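Local coordinates for transcriptional regulator (Streptococcus pneumoniae, PDB 2GNP), which probably regulates transcription in response to a sugar-like effector bound by its putative sugar-binding domain, at residues 123-128 against 170-175; 179-184 against 201-206. All blocks are in the same frame, centred on the assembly; numbering follows the deposited sequence.

Contact 1 of 2, residues 123-128 against 170-175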
# COMPACT_ATOMS: atom_id res chain seq x y z
N THR A 123 8.69 12.22 10.75
CA THR A 123 8.10 11.06 11.42
C THR A 123 6.61 10.93 11.06
O THR A 123 5.89 11.94 10.97
CB THR A 123 8.21 11.28 12.96
OG1 THR A 123 9.60 11.40 13.31
CG2 THR A 123 7.64 10.15 13.70
N ILE A 124 6.18 9.70 10.84
CA ILE A 124 4.84 9.46 10.29
C ILE A 124 3.70 10.01 11.19
O ILE A 124 2.76 10.58 10.68
CB ILE A 124 4.65 7.95 9.94
CG1 ILE A 124 3.24 7.64 9.39
CG2 ILE A 124 4.96 7.08 11.13
CD1 ILE A 124 2.91 8.37 8.09
N VAL A 125 3.81 9.85 12.51
CA VAL A 125 2.75 10.37 13.43
C VAL A 125 3.37 11.43 14.36
O VAL A 125 4.34 11.15 15.09
CB VAL A 125 2.15 9.22 14.33
CG1 VAL A 125 1.16 9.82 15.37
CG2 VAL A 125 1.46 8.13 13.46
N GLN A 126 2.79 12.64 14.32
CA GLN A 126 3.27 13.74 15.14
C GLN A 126 2.44 13.71 16.44
O GLN A 126 1.35 13.09 16.48
CB GLN A 126 3.08 15.08 14.42
CG GLN A 126 3.78 15.18 13.06
CD GLN A 126 5.28 15.24 13.22
OE1 GLN A 126 6.04 14.55 12.50
NE2 GLN A 126 5.75 16.08 14.17
N GLU A 127 2.99 14.38 17.46
CA GLU A 127 2.37 14.55 18.79
C GLU A 127 0.98 15.20 18.78
O GLU A 127 0.08 14.80 19.53
CB GLU A 127 3.36 15.34 19.68
CG GLU A 127 4.64 14.53 20.01
CD GLU A 127 5.89 15.38 20.23
OE1 GLU A 127 6.22 15.64 21.41
OE2 GLU A 127 6.56 15.80 19.23
N ASN A 128 0.78 16.18 17.91
CA ASN A 128 -0.51 16.84 17.77
C ASN A 128 -0.70 17.47 16.40
O ASN A 128 0.22 17.51 15.59
CB ASN A 128 -0.70 17.90 18.86
CG ASN A 128 0.36 18.97 18.83
OD1 ASN A 128 0.64 19.60 17.79
ND2 ASN A 128 0.98 19.19 19.98
N LEU A 170 4.12 -0.27 17.67
CA LEU A 170 4.24 -0.18 19.12
C LEU A 170 4.99 1.03 19.68
O LEU A 170 4.66 1.50 20.78
CB LEU A 170 4.86 -1.47 19.67
CG LEU A 170 3.91 -2.45 20.38
CD1 LEU A 170 2.49 -2.47 19.90
CD2 LEU A 170 4.45 -3.86 20.39
N ASP A 171 6.01 1.52 18.99
CA ASP A 171 6.65 2.75 19.52
C ASP A 171 6.31 4.01 18.73
O ASP A 171 6.90 5.08 18.95
CB ASP A 171 8.16 2.58 19.69
CG ASP A 171 8.54 1.97 21.06
OD1 ASP A 171 8.56 0.72 21.16
OD2 ASP A 171 8.82 2.74 22.02
N MSE A 172 5.36 3.87 17.82
CA MSE A 172 4.90 5.01 17.04
C MSE A 172 3.55 5.55 17.57
O MSE A 172 3.38 6.77 17.76
CB MSE A 172 4.83 4.62 15.57
CG MSE A 172 4.50 5.81 14.63
SE MSE A 172 5.73 7.36 14.86
CE MSE A 172 7.36 6.50 14.22
N LEU A 173 2.61 4.64 17.82
CA LEU A 173 1.33 4.99 18.41
C LEU A 173 1.33 4.81 19.93
O LEU A 173 2.01 3.92 20.46
CB LEU A 173 0.21 4.12 17.81
CG LEU A 173 0.06 4.06 16.28
CD1 LEU A 173 -1.02 3.09 15.88
CD2 LEU A 173 -0.23 5.50 15.69
N THR A 174 0.56 5.66 20.62
CA THR A 174 0.46 5.58 22.08
C THR A 174 -0.53 4.48 22.50
O THR A 174 -1.34 4.02 21.71
CB THR A 174 0.03 6.93 22.68
OG1 THR A 174 -1.36 7.15 22.41
CG2 THR A 174 0.86 8.08 22.07
N GLU A 175 -0.44 4.06 23.76
CA GLU A 175 -1.44 3.17 24.35
C GLU A 175 -2.84 3.70 24.08
O GLU A 175 -3.71 2.96 23.65
CB GLU A 175 -1.21 3.03 25.87
CG GLU A 175 -0.03 2.13 26.20
CD GLU A 175 0.09 1.83 27.69
OE1 GLU A 175 0.62 2.71 28.44
OE2 GLU A 175 -0.34 0.73 28.10

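Contact 2 of 2, residues 179-184 against 201-206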
# COMPACT_ATOMS: atom_id res chain seq x y z
N LYS A 179 -6.14 2.16 21.96
CA LYS A 179 -7.47 2.00 22.55
C LYS A 179 -8.54 2.60 21.69
O LYS A 179 -9.54 1.96 21.39
CB LYS A 179 -7.54 2.58 23.96
CG LYS A 179 -7.05 1.64 25.06
CD LYS A 179 -7.46 2.17 26.50
CE LYS A 179 -7.33 3.69 26.69
NZ LYS A 179 -8.56 4.49 26.24
N GLU A 180 -8.30 3.82 21.21
CA GLU A 180 -9.25 4.52 20.37
C GLU A 180 -9.43 3.84 19.01
O GLU A 180 -10.55 3.72 18.53
CB GLU A 180 -8.85 5.98 20.18
CG GLU A 180 -8.81 6.76 21.49
CD GLU A 180 -10.18 6.73 22.22
OE1 GLU A 180 -11.23 6.61 21.53
OE2 GLU A 180 -10.16 6.86 23.47
N LEU A 181 -8.33 3.39 18.39
CA LEU A 181 -8.43 2.61 17.14
C LEU A 181 -9.26 1.34 17.29
O LEU A 181 -10.03 0.98 16.40
CB LEU A 181 -7.05 2.30 16.58
CG LEU A 181 -6.38 3.54 15.96
CD1 LEU A 181 -4.88 3.19 15.66
CD2 LEU A 181 -7.09 4.16 14.74
N THR A 182 -9.08 0.66 18.41
CA THR A 182 -9.80 -0.59 18.68
C THR A 182 -11.28 -0.26 18.92
O THR A 182 -12.18 -0.95 18.41
CB THR A 182 -9.16 -1.34 19.87
OG1 THR A 182 -7.83 -1.71 19.49
CG2 THR A 182 -9.95 -2.62 20.22
N LYS A 183 -11.54 0.83 19.65
CA LYS A 183 -12.93 1.21 19.93
C LYS A 183 -13.74 1.44 18.65
O LYS A 183 -14.92 1.08 18.57
CB LYS A 183 -13.00 2.45 20.84
CG LYS A 183 -14.34 2.60 21.54
CD LYS A 183 -14.68 4.07 21.87
CE LYS A 183 -14.20 4.49 23.26
NZ LYS A 183 -15.00 5.67 23.79
N VAL A 184 -13.10 2.03 17.63
CA VAL A 184 -13.77 2.27 16.35
C VAL A 184 -13.65 1.13 15.35
O VAL A 184 -13.98 1.28 14.15
CB VAL A 184 -13.36 3.62 15.69
CG1 VAL A 184 -13.74 4.80 16.58
CG2 VAL A 184 -11.85 3.62 15.36
N GLU A 201 -11.63 6.08 7.22
CA GLU A 201 -10.67 6.54 8.21
C GLU A 201 -11.36 7.19 9.42
O GLU A 201 -11.63 8.39 9.45
CB GLU A 201 -9.63 7.50 7.57
CG GLU A 201 -8.37 7.69 8.41
CD GLU A 201 -7.39 8.67 7.78
OE1 GLU A 201 -7.76 9.23 6.72
OE2 GLU A 201 -6.30 8.86 8.36
N VAL A 202 -11.63 6.38 10.45
CA VAL A 202 -12.66 6.81 11.42
C VAL A 202 -12.13 7.71 12.54
O VAL A 202 -12.79 8.68 12.91
CB VAL A 202 -13.51 5.60 11.92
CG1 VAL A 202 -12.58 4.46 12.32
CG2 VAL A 202 -14.55 6.03 13.02
N TYR A 203 -10.90 7.45 13.02
CA TYR A 203 -10.33 8.18 14.14
C TYR A 203 -9.60 9.49 13.71
O TYR A 203 -8.38 9.53 13.42
CB TYR A 203 -9.43 7.26 14.94
CG TYR A 203 -8.84 7.85 16.18
CD1 TYR A 203 -7.55 7.49 16.60
CD2 TYR A 203 -9.56 8.75 16.97
CE1 TYR A 203 -6.98 8.02 17.74
CE2 TYR A 203 -8.99 9.28 18.11
CZ TYR A 203 -7.71 8.91 18.48
OH TYR A 203 -7.13 9.42 19.61
N GLU A 204 -10.37 10.57 13.74
CA GLU A 204 -9.93 11.87 13.20
C GLU A 204 -8.69 12.48 13.90
O GLU A 204 -7.84 13.11 13.23
CB GLU A 204 -11.11 12.84 13.28
CG GLU A 204 -10.91 14.17 12.64
CD GLU A 204 -12.15 15.02 12.85
OE1 GLU A 204 -12.13 15.85 13.78
OE2 GLU A 204 -13.14 14.78 12.13
N ASN A 205 -8.59 12.34 15.22
CA ASN A 205 -7.42 12.81 15.94
C ASN A 205 -6.07 12.29 15.40
O ASN A 205 -5.08 13.04 15.26
CB ASN A 205 -7.54 12.52 17.44
CG ASN A 205 -6.38 13.12 18.26
OD1 ASN A 205 -5.29 12.56 18.36
ND2 ASN A 205 -6.64 14.27 18.88
N LEU A 206 -6.01 11.00 15.12
CA LEU A 206 -4.74 10.45 14.57
C LEU A 206 -4.63 10.85 13.08
O LEU A 206 -3.53 11.19 12.62
CB LEU A 206 -4.72 8.94 14.77
CG LEU A 206 -3.49 8.19 14.22
CD1 LEU A 206 -2.23 8.71 14.88
CD2 LEU A 206 -3.69 6.66 14.41

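Contact 1 of 2, residues 123-128 against 170-175
Two helix-leading loops of the putative sugar-binding domain pack together here: T123, I124 and V125, ahead of helix 129-136, receive the selenomethionine M172 from the loop that leads into helix 175-183. Both loops end in an N-cap, N128 on one side and T174 on the other, and the side chain of N128 holds the backbone N of L131. The contact itself is apolar and is built round one long, bendable side chain. The first torsion of M172 sends CG anti to its backbone N (chi1 -174°); the next two bend the chain, and selenium and methyl fold round against the other loop. The side chains of M172 and I124 cross at about a right angle, with CG of M172 3.8 Å from CG2 of I124; those of M172 and V125 slide past each other in opposite directions, CG of M172 lying 4.0 Å from CG2 of V125. A long, flexible methionine-type side chain suits a gap between irregular loops, and SE of M172 also comes within 3.9 Å of the N of V125. Beta-branched residues suit the receiving loop, because each offers a methyl close to the backbone. V125 also uses CG2 to meet CD2 of L173 at 3.8 Å, and these two buried side chains face the hydrophobic interior, where L206 touches both and F178 and L181 of helix 175-183 touch L173. At the exposed end of the contact T123 turns its methyl, not its hydroxyl, toward M172: CG2 rests 3.6 Å from SE and 3.7 Å from CE.

Contact 2 of 2, residues 179-184 against 201-206
The ring of Y203 lies against helix 175-183, one face turned to E180 and one edge to L181. With CG anti to its backbone N (chi1 -176°), the side chain of Y203 reaches back along the helix, and CB of E180 sits over the ring 3.8 Å from its centroid and 19° off the normal. This is a CH-pi contact, displaced toward the hydroxyl-bearing end of the ring, as the 3.6 Å from CB of E180 to CZ of Y203 indicates. CG of E180 continues outward toward the hydroxyl, 3.7 Å from OH of Y203, before the chain bends and carries the carboxylate off, its plane turned 39° from that of the ring. The opposite face is backed by the N of L206, 4.0 Å above the plane and over its centre, in the first turn of the helix, whose N-cap position Y203 occupies. L181 comes in near the ring plane instead, its CD2 3.8 Å from CD1 of Y203. The side chains of L181 and L206 cross at about a right angle, CD1 of L181 lying 3.9 Å from CD2 of L206; F194 of strand 193-195 touches both leucines. Where helix 175-183 ends, V184 and V202 meet tip to tip. CG2 of V184 approaches CG1 of V202 to 3.2 Å, tighter than normal van der Waals contact, so that exact spacing is doubtful. Residue types follow burial: leucines inside, a tyrosine at the boundary, and a glutamate that packs through its methylenes. The join therefore depends on dispersion and ring-face contact, and E180 can contribute to it while its carboxylate keeps a long salt bridge to K179.

Overall arrangement
Contact 1 and contact 2 follow one another along the chain and are joined through helix 175-183, whose leading loop serves contact 1 and whose last turns serve contact 2. Their centres lie 13 Å apart, on the same side of the chain's centre, about 19 and 20 Å from it. A continuous apolar patch joins them. L206 links the two, with CD1 3.6 Å from CG1 of V125 and 3.9 Å from CD2 of L173, while CD1 of L173 lies 3.9 Å from CD1 of L181. Thus 123-128 packs on the loop before helix 175-183 and 201-206 on the helix itself. Both contacts are best read as structural packing.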